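Local coordinates for peptidase M42 (Thaumarchaeota archaeon SCGC AB-539-E09, PDB 5DS0), which probably removes amino acids from the N-termini of peptides as a cobalt-bound, dodecameric TET aminopeptidase of the M42 family, at residues 62-66 with 234-238; 259-263 with 315-320. One frame throughout, in Å; residues are numbered along the deposited sequence.

Both contacts are buried strand pairings in the mixed sheet of the catalytic domain, and their centres lie about 10 Å apart. Contact 1 joins strands 60-66 and 232-240 in parallel and ends at a cobalt ion; contact 2 pairs strand 314-322 with the short strand 261-263 in antiparallel fashion and holds no metal. Strands 232-240 and 314-322 are themselves neighbours, with probable hydrogen bonds from Ile317 N to Val235 O and from Ile319 N to Glu237 O, so the two contacts form one continuous run of sheet. Contact 1 lies nearer the centre of the folded chain and turns from apolar packing to metal ligands, whereas contact 2 is mostly aliphatic, with proline and glycine at one end.

Contact 1: residues 62-66 with 234-238; sequences LMAGH and LVLEV. With CO (cobalt (II) ion), chain T.
Leu62 and Leu234 open a parallel strand pair in the central sheet of the M42 peptidase fold, where Leu234 N donates to Leu62 O at 2.8 Å. At Met63, a selenomethionine, CG lies beside the backbone N (chi1 -69°) and packs against Leu234 CB at 4.1 Å; the nearly extended chi2 (-163°) carries SE to near Leu236 CD1, on the face covered by Leu188 of helix 179-197. Ala64 bonds at both ends: its N donates to Leu234 O at 3.2 Å and its O accepts from Leu236 N at 2.9 Å. Its methyl group lies on the other face with Val235, where both meet Ile305. Beyond Gly65 the chemistry becomes polar. His66 and Glu237 meet through cobalt, their ring and carboxylate planes 55° apart; Asp180 OD1 supplies a further ligand, and Glu214 also belongs to the site. His66 ND1 is hydrogen-bonded to Asp68 O, a bond that probably steadies the ring with NE2 toward the metal, 2.1 Å from cobalt. Glu237 chelates with both oxygens, OE2 at 2.2 Å from cobalt and OE1 at 2.5 Å, while OE1 also accepts the backbone N-H of Val238 on its anti lone pair.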
ATOM      1  N   LEU C  62      14.082 -41.532  33.431  1.00 41.83           N
ATOM      2  CA  LEU C  62      13.518 -40.254  33.832  1.00 41.20           C
ATOM      3  C   LEU C  62      12.206 -40.024  33.096  1.00 41.09           C
ATOM      4  O   LEU C  62      12.196 -39.988  31.863  1.00 41.31           O
ATOM      5  CB  LEU C  62      14.497 -39.120  33.532  1.00 41.01           C
ATOM      6  CG  LEU C  62      13.995 -37.693  33.763  1.00 40.35           C
ATOM      7  CD1 LEU C  62      13.393 -37.518  35.142  1.00 40.51           C
ATOM      8  CD2 LEU C  62      15.122 -36.699  33.568  1.00 40.87           C
HETATM    9  N   MSE C  63      11.116 -39.888  33.845  1.00 48.43           N
HETATM   10  CA  MSE C  63       9.863 -39.420  33.290  1.00 48.77           C
HETATM   11  C   MSE C  63       9.638 -38.026  33.766  1.00 47.41           C
HETATM   12  O   MSE C  63       9.767 -37.751  34.952  1.00 49.60           O
HETATM   13  CB  MSE C  63       8.693 -40.221  33.784  1.00 51.54           C
HETATM   14  CG  MSE C  63       8.685 -41.633  33.234  1.00 55.94           C
HETATM   15 SE   MSE C  63       6.863 -42.341  33.507  0.85 62.33          SE
HETATM   16  CE  MSE C  63       6.941 -42.700  35.443  1.00 62.45           C
ATOM     17  N   ALA C  64       9.278 -37.124  32.866  1.00 45.12           N
ATOM     18  CA  ALA C  64       9.126 -35.728  33.235  1.00 44.26           C
ATOM     19  C   ALA C  64       7.858 -35.132  32.671  1.00 42.75           C
ATOM     20  O   ALA C  64       7.536 -35.353  31.506  1.00 43.13           O
ATOM     21  CB  ALA C  64      10.319 -34.932  32.751  1.00 45.06           C
ATOM     22  N   GLY C  65       7.141 -34.388  33.508  1.00 41.53           N
ATOM     23  CA  GLY C  65       6.008 -33.567  33.068  1.00 40.42           C
ATOM     24  C   GLY C  65       6.022 -32.257  33.824  1.00 39.88           C
ATOM     25  O   GLY C  65       6.102 -32.258  35.043  1.00 41.11           O
ATOM     26  N   HIS C  66       5.983 -31.136  33.121  1.00 38.80           N
ATOM     27  CA  HIS C  66       6.146 -29.850  33.795  1.00 38.36           C
ATOM     28  C   HIS C  66       4.853 -29.399  34.454  1.00 37.73           C
ATOM     29  O   HIS C  66       3.781 -29.513  33.870  1.00 37.19           O
ATOM     30  CB  HIS C  66       6.727 -28.769  32.856  1.00 38.24           C
ATOM     31  CG  HIS C  66       5.818 -28.346  31.742  1.00 37.33           C
ATOM     32  ND1 HIS C  66       4.907 -27.322  31.873  1.00 36.84           N
ATOM     33  CD2 HIS C  66       5.725 -28.768  30.459  1.00 37.21           C
ATOM     34  CE1 HIS C  66       4.271 -27.147  30.727  1.00 36.58           C
ATOM     35  NE2 HIS C  66       4.745 -28.017  29.854  1.00 36.85           N
ATOM     36  N   LEU C 234      11.601 -40.532  29.222  1.00 36.05           N
ATOM     37  CA  LEU C 234      10.264 -40.468  28.646  1.00 35.45           C
ATOM     38  C   LEU C 234       9.636 -39.161  29.075  1.00 35.33           C
ATOM     39  O   LEU C 234       9.283 -38.995  30.228  1.00 35.87           O
ATOM     40  CB  LEU C 234       9.399 -41.603  29.146  1.00 35.67           C
ATOM     41  CG  LEU C 234       9.935 -43.016  28.984  1.00 36.57           C
ATOM     42  CD1 LEU C 234       8.937 -44.002  29.581  1.00 37.20           C
ATOM     43  CD2 LEU C 234      10.208 -43.339  27.523  1.00 37.01           C
ATOM     44  N   VAL C 235       9.529 -38.212  28.161  1.00 35.30           N
ATOM     45  CA  VAL C 235       8.924 -36.944  28.486  1.00 34.88           C
ATOM     46  C   VAL C 235       7.461 -36.984  28.118  1.00 35.14           C
ATOM     47  O   VAL C 235       7.098 -37.394  27.018  1.00 35.07           O
ATOM     48  CB  VAL C 235       9.625 -35.808  27.757  1.00 35.04           C
ATOM     49  CG1 VAL C 235       8.856 -34.515  27.928  1.00 35.24           C
ATOM     50  CG2 VAL C 235      11.029 -35.660  28.294  1.00 35.61           C
ATOM     51  N   LEU C 236       6.621 -36.570  29.056  1.00 36.29           N
ATOM     52  CA  LEU C 236       5.174 -36.557  28.857  1.00 36.99           C
ATOM     53  C   LEU C 236       4.719 -35.140  28.672  1.00 37.36           C
ATOM     54  O   LEU C 236       5.037 -34.280  29.477  1.00 39.75           O
ATOM     55  CB  LEU C 236       4.483 -37.156  30.056  1.00 37.92           C
ATOM     56  CG  LEU C 236       4.898 -38.608  30.228  1.00 38.77           C
ATOM     57  CD1 LEU C 236       4.795 -39.106  31.661  1.00 39.92           C
ATOM     58  CD2 LEU C 236       4.063 -39.461  29.316  1.00 38.61           C
ATOM     59  N   GLU C 237       4.014 -34.891  27.585  1.00 37.15           N
ATOM     60  CA  GLU C 237       3.589 -33.550  27.224  1.00 36.63           C
ATOM     61  C   GLU C 237       2.185 -33.633  26.642  1.00 37.27           C
ATOM     62  O   GLU C 237       1.602 -34.712  26.552  1.00 37.72           O
ATOM     63  CB  GLU C 237       4.535 -32.934  26.188  1.00 35.65           C
ATOM     64  CG  GLU C 237       5.510 -31.882  26.703  1.00 35.98           C
ATOM     65  CD  GLU C 237       4.903 -30.564  27.216  1.00 35.19           C
ATOM     66  OE1 GLU C 237       3.684 -30.349  27.181  1.00 33.75           O
ATOM     67  OE2 GLU C 237       5.704 -29.708  27.638  1.00 35.29           O
ATOM     68  N   VAL C 238       1.658 -32.478  26.262  1.00 36.67           N
ATOM     69  CA  VAL C 238       0.447 -32.417  25.504  1.00 36.58           C
ATOM     70  C   VAL C 238       0.820 -32.254  24.035  1.00 37.43           C
ATOM     71  O   VAL C 238       1.922 -31.856  23.711  1.00 36.52           O
ATOM     72  CB  VAL C 238      -0.438 -31.247  25.954  1.00 35.91           C
ATOM     73  CG1 VAL C 238      -0.929 -31.480  27.361  1.00 36.15           C
ATOM     74  CG2 VAL C 238       0.303 -29.929  25.851  1.00 35.23           C
TER
HETATM   75 CO    CO T 401       4.271 -28.040  27.819  1.00 22.75          CO

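Contact 2: residues 259-263 with 315-320; sequences GPGLV and VVITIP
Gly261 and Thr318 form the hydrogen-bonded pair that opens a short antiparallel ladder, in which strand 261-263 is added to strand 314-322 of the mixed sheet of the M42 peptidase fold. The pairing is tight here, held by two backbone bonds. Gly261 N donates to Thr318 O at 2.7 Å, and Thr318 N returns a bond to Gly261 O at 2.9 Å. The threonine hydroxyl is set between its own backbone N and carbonyl carbon (chi1 62°), which turns OG1 toward Gly261 CA. Asp239 of the adjoining strand 232-240 holds the same hydroxyl by a hydrogen bond.

Close packing continues beside Thr318, where Val263 CG2 lies 3.7 Å from Thr318 CG2, the two side chains crossing at about a right angle, and also rests on Val316 CB. On the other face Leu262, with CG anti to the backbone N (chi1 178°), brings CD1 against Val315 CG2 at 3.5 Å, while CD1 has Ile317 CG1 as a more distant neighbour. Helix 273-285 packs on this leucine through Val279 and Ile280.

Apolar side-chain contact thins toward Gly259 and Pro260, which precede the strand, although this end is also buried rather than open to solvent. Pro260 CB is 4.5 Å from Ile317 CG2, and helix 333-349 adds packing here, Asn338 on Pro260 and Ala339 on Ile319. Gly259 O is hydrogen-bonded to Gln291 NE2, and on the facing strand its nearest neighbour is the ring of Pro320, whose CG lies 3.6 Å from Gly259 O.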
ATOM      1  N   GLY C 259      -5.970 -41.852  20.951  1.00 37.41           N
ATOM      2  CA  GLY C 259      -4.851 -42.456  21.682  1.00 36.58           C
ATOM      3  C   GLY C 259      -3.712 -41.498  21.930  1.00 35.40           C
ATOM      4  O   GLY C 259      -3.658 -40.442  21.331  1.00 35.06           O
ATOM      5  N   PRO C 260      -2.785 -41.862  22.821  1.00 35.08           N
ATOM      6  CA  PRO C 260      -1.632 -41.008  23.043  1.00 34.59           C
ATOM      7  C   PRO C 260      -0.795 -40.870  21.793  1.00 34.25           C
ATOM      8  O   PRO C 260      -0.885 -41.693  20.882  1.00 34.83           O
ATOM      9  CB  PRO C 260      -0.839 -41.745  24.119  1.00 34.97           C
ATOM     10  CG  PRO C 260      -1.307 -43.159  24.042  1.00 35.80           C
ATOM     11  CD  PRO C 260      -2.757 -43.050  23.687  1.00 36.00           C
ATOM     12  N   GLY C 261       0.008 -39.818  21.756  1.00 33.40           N
ATOM     13  CA  GLY C 261       0.856 -39.548  20.619  1.00 32.88           C
ATOM     14  C   GLY C 261       2.293 -39.901  20.910  1.00 32.58           C
ATOM     15  O   GLY C 261       2.707 -40.010  22.062  1.00 32.45           O
ATOM     16  N   LEU C 262       3.054 -40.097  19.844  1.00 32.15           N
ATOM     17  CA  LEU C 262       4.496 -40.269  19.935  1.00 30.63           C
ATOM     18  C   LEU C 262       5.122 -39.283  18.983  1.00 29.31           C
ATOM     19  O   LEU C 262       4.824 -39.264  17.795  1.00 28.79           O
ATOM     20  CB  LEU C 262       4.880 -41.678  19.540  1.00 31.02           C
ATOM     21  CG  LEU C 262       6.376 -41.928  19.559  1.00 31.18           C
ATOM     22  CD1 LEU C 262       6.880 -41.958  20.986  1.00 31.23           C
ATOM     23  CD2 LEU C 262       6.702 -43.241  18.875  1.00 31.87           C
ATOM     24  N   VAL C 263       5.991 -38.450  19.513  1.00 28.99           N
ATOM     25  CA  VAL C 263       6.564 -37.384  18.724  1.00 29.08           C
ATOM     26  C   VAL C 263       7.773 -37.923  17.979  1.00 29.27           C
ATOM     27  O   VAL C 263       8.762 -38.328  18.611  1.00 31.71           O
ATOM     28  CB  VAL C 263       6.981 -36.199  19.606  1.00 28.69           C
ATOM     29  CG1 VAL C 263       7.608 -35.101  18.765  1.00 29.24           C
ATOM     30  CG2 VAL C 263       5.794 -35.654  20.355  1.00 28.59           C
ATOM     31  N   VAL C 315      12.377 -39.731  24.266  1.00 34.14           N
ATOM     32  CA  VAL C 315      11.241 -39.724  23.382  1.00 33.07           C
ATOM     33  C   VAL C 315      10.118 -38.961  24.068  1.00 31.92           C
ATOM     34  O   VAL C 315      10.014 -38.992  25.272  1.00 30.54           O
ATOM     35  CB  VAL C 315      10.852 -41.175  23.021  1.00 33.34           C
ATOM     36  CG1 VAL C 315       9.915 -41.790  24.047  1.00 33.67           C
ATOM     37  CG2 VAL C 315      10.247 -41.238  21.641  1.00 33.80           C
ATOM     38  N   VAL C 316       9.305 -38.250  23.295  1.00 32.25           N
ATOM     39  CA  VAL C 316       8.162 -37.533  23.868  1.00 32.32           C
ATOM     40  C   VAL C 316       6.863 -38.269  23.583  1.00 32.41           C
ATOM     41  O   VAL C 316       6.560 -38.604  22.445  1.00 31.27           O
ATOM     42  CB  VAL C 316       8.021 -36.108  23.318  1.00 32.67           C
ATOM     43  CG1 VAL C 316       6.885 -35.384  24.008  1.00 32.81           C
ATOM     44  CG2 VAL C 316       9.312 -35.329  23.487  1.00 33.07           C
ATOM     45  N   ILE C 317       6.104 -38.510  24.646  1.00 33.69           N
ATOM     46  CA  ILE C 317       4.811 -39.162  24.554  1.00 34.24           C
ATOM     47  C   ILE C 317       3.769 -38.151  24.976  1.00 34.80           C
ATOM     48  O   ILE C 317       3.934 -37.498  25.993  1.00 35.23           O
ATOM     49  CB  ILE C 317       4.757 -40.378  25.469  1.00 34.86           C
ATOM     50  CG1 ILE C 317       5.687 -41.456  24.918  1.00 36.08           C
ATOM     51  CG2 ILE C 317       3.339 -40.906  25.560  1.00 35.32           C
ATOM     52  CD1 ILE C 317       6.022 -42.570  25.890  1.00 36.94           C
ATOM     53  N   THR C 318       2.678 -38.057  24.224  1.00 35.28           N
ATOM     54  CA  THR C 318       1.756 -36.935  24.376  1.00 36.26           C
ATOM     55  C   THR C 318       0.307 -37.323  24.533  1.00 36.12           C
ATOM     56  O   THR C 318      -0.127 -38.353  24.026  1.00 37.16           O
ATOM     57  CB  THR C 318       1.812 -36.004  23.150  1.00 37.11           C
ATOM     58  OG1 THR C 318       1.411 -36.730  21.981  1.00 38.69           O
ATOM     59  CG2 THR C 318       3.217 -35.461  22.946  1.00 37.17           C
ATOM     60  N   ILE C 319      -0.437 -36.494  25.252  1.00 36.41           N
ATOM     61  CA  ILE C 319      -1.890 -36.576  25.270  1.00 36.60           C
ATOM     62  C   ILE C 319      -2.468 -35.451  24.412  1.00 35.28           C
ATOM     63  O   ILE C 319      -2.260 -34.275  24.705  1.00 34.85           O
ATOM     64  CB  ILE C 319      -2.467 -36.462  26.688  1.00 38.01           C
ATOM     65  CG1 ILE C 319      -2.075 -37.677  27.532  1.00 39.10           C
ATOM     66  CG2 ILE C 319      -3.981 -36.378  26.631  1.00 39.43           C
ATOM     67  CD1 ILE C 319      -0.812 -37.457  28.329  1.00 40.63           C
ATOM     68  N   PRO C 320      -3.191 -35.810  23.345  1.00 33.97           N
ATOM     69  CA  PRO C 320      -3.775 -34.766  22.513  1.00 34.04           C
ATOM     70  C   PRO C 320      -4.750 -33.927  23.310  1.00 33.20           C
ATOM     71  O   PRO C 320      -5.628 -34.478  23.986  1.00 34.12           O
ATOM     72  CB  PRO C 320      -4.499 -35.540  21.417  1.00 34.86           C
ATOM     73  CG  PRO C 320      -3.836 -36.871  21.382  1.00 35.15           C
ATOM     74  CD  PRO C 320      -3.397 -37.153  22.782  1.00 34.24           C
TER